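Local coordinates for protein CRISPR-associated endonuclease Cas9 (Campylobacter jejuni subsp. jejuni serotype O:2, PDB 5X2H) that serves as an RNA-guided endonuclease of bacterial adaptive immunity, using crRNA and tracrRNA to recognise invading DNA and cutting its two strands with separate nuclease domains, at residues A[554-559]-A[776-781]; A[688-693]-A[732-737]. All coordinates share one frame; numbering follows the deposited sequence.

Interaction 1: residues A[554-559]-A[776-781]; sequences NHLHHA and DNKFET
Asn554 lies against the loop 776-781 with its side chain running alongside that of Lys778, both pointing the same way, and the amide ND2 comes within 3.4 Å of Lys778 CG. Its CB rests on the backbone, 3.2 Å from Asp776 O. With CG set between the backbone N and the carbonyl carbon (chi1 59°), the amide folds back over its own chain, where OD1 accepts from Leu556 N on a lone pair in the carbonyl plane, a capping bond at the turn leading into the helix. Asn554 thus packs on the loop and caps the turn; its own carbonyl O receives His557 ND1 in the plane of that imidazole.

His555 supplies the one hydrogen bond between the segments: its backbone N donates to Asp776 O at 3.0 Å, and the bond is practically straight (179°). Its ring lies obliquely beside the same peptide, CD2 lying 4.1 Å from Asn777 CB.

Leu556 adds the apolar part. Its CG packs 3.9 Å from Asp776 CB, and its CD1 touches Lys778 CD at 3.8 Å, the leucine and lysine side chains crossing at about a right angle. Asp776 is held by an Asx turn, OD1 taking Lys778 N from above the carboxylate plane, and by a salt bridge to Lys774.

The contact joins the entrance of helix 557-566, whose His558 is a predicted magnesium ligand packing on strand 29-37, to the loop between strand 769-773 and helix 784-789, bringing the RuvC and PI-CTD regions together.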
loop_
_atom_site.group_PDB
_atom_site.type_symbol
_atom_site.label_atom_id
_atom_site.label_comp_id
_atom_site.label_asym_id
_atom_site.label_seq_id
_atom_site.Cartn_x
_atom_site.Cartn_y
_atom_site.Cartn_z
ATOM N N ASN A 554 14.826 13.552 -23.178
ATOM C CA ASN A 554 13.896 14.555 -22.674
ATOM C C ASN A 554 12.467 14.021 -22.735
ATOM O O ASN A 554 12.215 12.894 -23.173
ATOM C CB ASN A 554 14.034 15.871 -23.448
ATOM C CG ASN A 554 13.782 15.707 -24.929
ATOM O OD1 ASN A 554 12.639 15.570 -25.362
ATOM N ND2 ASN A 554 14.852 15.739 -25.718
ATOM N N HIS A 555 11.525 14.853 -22.286
ATOM C CA HIS A 555 10.131 14.452 -22.139
ATOM C C HIS A 555 9.363 14.411 -23.456
ATOM O O HIS A 555 8.275 13.828 -23.500
ATOM C CB HIS A 555 9.413 15.402 -21.173
ATOM C CG HIS A 555 9.923 15.340 -19.767
ATOM N ND1 HIS A 555 10.255 14.154 -19.146
ATOM C CD2 HIS A 555 10.159 16.318 -18.861
ATOM C CE1 HIS A 555 10.669 14.405 -17.917
ATOM N NE2 HIS A 555 10.621 15.710 -17.719
ATOM N N LEU A 556 9.894 15.007 -24.527
ATOM C CA LEU A 556 9.127 15.129 -25.760
ATOM C C LEU A 556 8.975 13.805 -26.501
ATOM O O LEU A 556 8.076 13.685 -27.340
ATOM C CB LEU A 556 9.773 16.166 -26.681
ATOM C CG LEU A 556 9.804 17.605 -26.163
ATOM C CD1 LEU A 556 10.559 18.506 -27.131
ATOM C CD2 LEU A 556 8.394 18.126 -25.932
ATOM N N HIS A 557 9.817 12.808 -26.212
ATOM C CA HIS A 557 9.753 11.561 -26.966
ATOM C C HIS A 557 8.503 10.748 -26.656
ATOM O O HIS A 557 8.181 9.830 -27.419
ATOM C CB HIS A 557 10.999 10.710 -26.708
ATOM C CG HIS A 557 10.928 9.888 -25.458
ATOM N ND1 HIS A 557 11.245 10.392 -24.215
ATOM C CD2 HIS A 557 10.586 8.593 -25.263
ATOM C CE1 HIS A 557 11.096 9.444 -23.307
ATOM N NE2 HIS A 557 10.697 8.343 -23.917
ATOM N N HIS A 558 7.796 11.050 -25.566
ATOM C CA HIS A 558 6.525 10.378 -25.320
ATOM C C HIS A 558 5.465 10.818 -26.319
ATOM O O HIS A 558 4.524 10.065 -26.596
ATOM C CB HIS A 558 6.049 10.645 -23.893
ATOM C CG HIS A 558 7.005 10.182 -22.840
ATOM N ND1 HIS A 558 7.420 8.872 -22.735
ATOM C CD2 HIS A 558 7.623 10.854 -21.839
ATOM C CE1 HIS A 558 8.256 8.758 -21.718
ATOM N NE2 HIS A 558 8.396 9.946 -21.158
ATOM N N ALA A 559 5.600 12.024 -26.873
ATOM C CA ALA A 559 4.634 12.504 -27.853
ATOM C C ALA A 559 4.904 11.931 -29.236
ATOM O O ALA A 559 3.962 11.595 -29.962
ATOM C CB ALA A 559 4.643 14.029 -27.901
ATOM N N ASP A 776 10.400 20.670 -20.728
ATOM C CA ASP A 776 10.685 19.463 -21.489
ATOM C C ASP A 776 12.001 18.808 -21.098
ATOM O O ASP A 776 12.287 17.704 -21.574
ATOM C CB ASP A 776 10.696 19.774 -22.993
ATOM C CG ASP A 776 11.652 20.897 -23.354
ATOM O OD1 ASP A 776 12.327 21.427 -22.448
ATOM O OD2 ASP A 776 11.728 21.252 -24.547
ATOM N N ASN A 777 12.798 19.457 -20.247
ATOM C CA ASN A 777 14.119 18.959 -19.858
ATOM C C ASN A 777 14.988 18.683 -21.084
ATOM O O ASN A 777 15.789 17.747 -21.107
ATOM C CB ASN A 777 14.003 17.716 -18.973
ATOM C CG ASN A 777 15.273 17.437 -18.195
ATOM O OD1 ASN A 777 15.612 18.167 -17.265
ATOM N ND2 ASN A 777 15.982 16.380 -18.574
ATOM N N LYS A 778 14.827 19.508 -22.116
ATOM C CA LYS A 778 15.551 19.349 -23.370
ATOM C C LYS A 778 16.705 20.343 -23.404
ATOM O O LYS A 778 16.490 21.557 -23.316
ATOM C CB LYS A 778 14.621 19.555 -24.565
ATOM C CG LYS A 778 15.213 19.138 -25.896
ATOM C CD LYS A 778 14.226 19.390 -27.027
ATOM C CE LYS A 778 14.771 18.920 -28.367
ATOM N NZ LYS A 778 13.844 19.268 -29.482
ATOM N N PHE A 779 17.924 19.824 -23.536
ATOM C CA PHE A 779 19.131 20.638 -23.517
ATOM C C PHE A 779 19.465 21.247 -24.872
ATOM O O PHE A 779 20.112 22.301 -24.919
ATOM C CB PHE A 779 20.315 19.788 -23.030
ATOM C CG PHE A 779 21.645 20.481 -23.113
ATOM C CD1 PHE A 779 22.008 21.425 -22.167
ATOM C CD2 PHE A 779 22.539 20.177 -24.128
ATOM C CE1 PHE A 779 23.232 22.065 -22.238
ATOM C CE2 PHE A 779 23.767 20.815 -24.206
ATOM C CZ PHE A 779 24.113 21.760 -23.257
ATOM N N GLU A 780 19.019 20.631 -25.968
ATOM C CA GLU A 780 19.489 21.023 -27.292
ATOM C C GLU A 780 18.816 22.288 -27.812
ATOM O O GLU A 780 19.419 23.018 -28.606
ATOM C CB GLU A 780 19.281 19.875 -28.284
ATOM C CG GLU A 780 20.103 18.616 -27.994
ATOM C CD GLU A 780 19.524 17.753 -26.876
ATOM O OE1 GLU A 780 18.503 18.146 -26.272
ATOM O OE2 GLU A 780 20.097 16.677 -26.599
ATOM N N THR A 781 17.582 22.568 -27.395
ATOM C CA THR A 781 16.864 23.754 -27.848
ATOM C C THR A 781 17.157 24.987 -27.003
ATOM O O THR A 781 16.505 26.019 -27.195
ATOM C CB THR A 781 15.354 23.495 -27.854
ATOM O OG1 THR A 781 14.934 23.052 -26.557
ATOM C CG2 THR A 781 14.996 22.446 -28.889
#

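Interaction 2: residues A[688-693]-A[732-737]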
loop_
_atom_site.group_PDB
_atom_site.type_symbol
_atom_site.label_atom_id
_atom_site.label_comp_id
_atom_site.label_asym_id
_atom_site.label_seq_id
_atom_site.Cartn_x
_atom_site.Cartn_y
_atom_site.Cartn_z
ATOM N N LYS A 688 5.739 40.050 -1.159
ATOM C CA LYS A 688 6.435 41.132 -1.841
ATOM C C LYS A 688 6.316 42.382 -0.986
ATOM O O LYS A 688 5.206 42.791 -0.637
ATOM C CB LYS A 688 5.846 41.368 -3.236
ATOM C CG LYS A 688 6.559 42.411 -4.077
ATOM C CD LYS A 688 6.077 42.337 -5.521
ATOM C CE LYS A 688 6.661 43.448 -6.370
ATOM N NZ LYS A 688 6.103 44.770 -5.983
ATOM N N HIS A 689 7.455 42.972 -0.634
ATOM C CA HIS A 689 7.436 44.226 0.102
ATOM C C HIS A 689 6.797 45.313 -0.754
ATOM O O HIS A 689 7.153 45.488 -1.922
ATOM C CB HIS A 689 8.853 44.624 0.508
ATOM C CG HIS A 689 8.906 45.760 1.479
ATOM N ND1 HIS A 689 8.662 47.067 1.112
ATOM C CD2 HIS A 689 9.175 45.788 2.806
ATOM C CE1 HIS A 689 8.777 47.848 2.170
ATOM N NE2 HIS A 689 9.089 47.096 3.211
ATOM N N LYS A 690 5.847 46.045 -0.165
ATOM C CA LYS A 690 5.032 46.976 -0.936
ATOM C C LYS A 690 5.828 48.144 -1.504
ATOM O O LYS A 690 5.387 48.752 -2.485
ATOM C CB LYS A 690 3.887 47.516 -0.076
ATOM C CG LYS A 690 2.887 46.466 0.375
ATOM C CD LYS A 690 1.513 47.085 0.585
ATOM C CE LYS A 690 0.516 46.065 1.106
ATOM N NZ LYS A 690 0.792 45.705 2.521
ATOM N N LYS A 691 6.978 48.478 -0.921
ATOM C CA LYS A 691 7.723 49.654 -1.348
ATOM C C LYS A 691 9.073 49.344 -1.974
ATOM O O LYS A 691 9.515 50.096 -2.845
ATOM C CB LYS A 691 7.926 50.613 -0.166
ATOM C CG LYS A 691 6.623 51.185 0.381
ATOM C CD LYS A 691 5.688 51.597 -0.755
ATOM C CE LYS A 691 4.360 52.138 -0.243
ATOM N NZ LYS A 691 4.471 53.545 0.228
ATOM N N THR A 692 9.740 48.268 -1.563
ATOM C CA THR A 692 11.011 47.892 -2.168
ATOM C C THR A 692 10.858 46.891 -3.305
ATOM O O THR A 692 11.805 46.712 -4.080
ATOM C CB THR A 692 11.958 47.305 -1.113
ATOM O OG1 THR A 692 11.420 46.071 -0.622
ATOM C CG2 THR A 692 12.138 48.273 0.048
ATOM N N ASN A 693 9.701 46.237 -3.416
ATOM C CA ASN A 693 9.398 45.233 -4.433
ATOM C C ASN A 693 10.252 43.976 -4.306
ATOM O O ASN A 693 10.282 43.155 -5.231
ATOM C CB ASN A 693 9.524 45.811 -5.848
ATOM C CG ASN A 693 8.530 46.920 -6.108
ATOM O OD1 ASN A 693 7.365 46.822 -5.725
ATOM N ND2 ASN A 693 8.985 47.987 -6.754
ATOM N N ASN A 732 3.418 45.622 5.816
ATOM C CA ASN A 732 4.380 46.081 4.822
ATOM C C ASN A 732 4.559 45.102 3.672
ATOM O O ASN A 732 5.144 45.473 2.649
ATOM C CB ASN A 732 5.735 46.340 5.485
ATOM C CG ASN A 732 5.698 47.506 6.447
ATOM O OD1 ASN A 732 5.158 48.566 6.132
ATOM N ND2 ASN A 732 6.268 47.314 7.631
ATOM N N TYR A 733 4.074 43.871 3.810
ATOM C CA TYR A 733 4.235 42.839 2.799
ATOM C C TYR A 733 2.867 42.349 2.347
ATOM O O TYR A 733 1.965 42.150 3.168
ATOM C CB TYR A 733 5.057 41.664 3.338
ATOM C CG TYR A 733 6.389 42.062 3.932
ATOM C CD1 TYR A 733 6.485 42.478 5.255
ATOM C CD2 TYR A 733 7.553 42.015 3.173
ATOM C CE1 TYR A 733 7.701 42.842 5.803
ATOM C CE2 TYR A 733 8.773 42.374 3.715
ATOM C CZ TYR A 733 8.842 42.788 5.028
ATOM O OH TYR A 733 10.054 43.147 5.568
ATOM N N GLU A 734 2.716 42.154 1.042
ATOM C CA GLU A 734 1.479 41.646 0.466
ATOM C C GLU A 734 1.704 40.236 -0.059
ATOM O O GLU A 734 2.707 39.968 -0.731
ATOM C CB GLU A 734 0.968 42.556 -0.654
ATOM C CG GLU A 734 2.006 42.928 -1.702
ATOM C CD GLU A 734 1.394 43.639 -2.896
ATOM O OE1 GLU A 734 1.124 42.967 -3.914
ATOM O OE2 GLU A 734 1.171 44.865 -2.811
ATOM N N PHE A 735 0.776 39.342 0.263
ATOM C CA PHE A 735 0.823 37.981 -0.248
ATOM C C PHE A 735 0.653 37.984 -1.761
ATOM O O PHE A 735 -0.263 38.620 -2.292
ATOM C CB PHE A 735 -0.268 37.141 0.414
ATOM C CG PHE A 735 -0.440 35.775 -0.186
ATOM C CD1 PHE A 735 0.468 34.765 0.083
ATOM C CD2 PHE A 735 -1.528 35.494 -0.998
ATOM C CE1 PHE A 735 0.302 33.503 -0.460
ATOM C CE2 PHE A 735 -1.696 34.237 -1.547
ATOM C CZ PHE A 735 -0.786 33.239 -1.274
ATOM N N CYS A 736 1.542 37.276 -2.456
ATOM C CA CYS A 736 1.482 37.162 -3.910
ATOM C C CYS A 736 0.786 35.879 -4.350
ATOM O O CYS A 736 -0.235 35.929 -5.043
ATOM C CB CYS A 736 2.895 37.231 -4.501
ATOM S SG CYS A 736 3.795 38.720 -4.054
ATOM N N PHE A 737 1.327 34.728 -3.957
ATOM C CA PHE A 737 0.782 33.432 -4.343
ATOM C C PHE A 737 1.468 32.356 -3.513
ATOM O O PHE A 737 2.487 32.599 -2.859
ATOM C CB PHE A 737 0.963 33.162 -5.839
ATOM C CG PHE A 737 2.305 33.579 -6.374
ATOM C CD1 PHE A 737 3.422 32.790 -6.175
ATOM C CD2 PHE A 737 2.444 34.760 -7.083
ATOM C CE1 PHE A 737 4.653 33.171 -6.671
ATOM C CE2 PHE A 737 3.670 35.147 -7.580
ATOM C CZ PHE A 737 4.776 34.352 -7.375
#
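His689 and Tyr733 face each other as a non-hydrogen-bonded antiparallel pair and form a T-shaped stack, the edge of the imidazole directed at the face of the phenol ring. The ring centroids are 5.0 Å apart, the planes stand at 88°, and the closest touch is His689 CD2 to Tyr733 CE2 at 3.6 Å. Over one face of the imidazole sits Asn732 O, above its centre, while Thr692 CG2 covers the opposite face toward the rim. The Asn732 side chain runs beside the imidazole in the same direction, its amide plane only 16° from that of the ring.

Beside this pair the backbones are laced together. Lys688 and Glu734 exchange two hydrogen bonds, with Glu734 N to Lys688 O at 3.1 Å the straighter one, and beyond them Lys690 N gives a third to Asn732 O at 3.0 Å. Lys688 CB touches Cys736 SG at 3.4 Å. From the loop, the Lys690 chain passes obliquely over Glu734, CE lying 4.0 Å from Glu734 CB, but the ammonium and carboxylate do not meet.

What steadies the imidazole is its own turn: ND1 accepts from the backbone N atoms of both Lys691 and Thr692, each tilted out of the ring plane. CG stands opposite the backbone N (chi1 -169°), which swings the ring across to Tyr733. Further out, Tyr733 makes another edge-to-face pair with Tyr696 of strand 695-700.

A classic beta bulge, in which Cys736 and Phe737 both face Ile686, interrupts the regular pairing of strand 733-740. The sheet is antiparallel, with strand 683-689 at its centre, 733-740 on one side and 695-700 on the other; 688-693 ends the central strand and makes most of the turn of the beta hairpin that it forms with 695-700.

Interaction 2 is nested within the loop closed by interaction 1: along the chain come 554-559, then 688-693 and 732-737, and finally 776-781. Their centres are about 36 Å apart and their nearest atoms about 20 Å, so neither touches the other. They also differ in kind. Interaction 2 pairs two strands of one three-stranded sheet at the surface, about 7 Å from the bound nucleic acid at its nearest atom, whereas interaction 1 ties a RuvC helix entrance to a PI-CTD loop. Together they illustrate how a multidomain nuclease combines pairing inside a sheet with a longer-range closure, returning the PI-CTD region to the RuvC region.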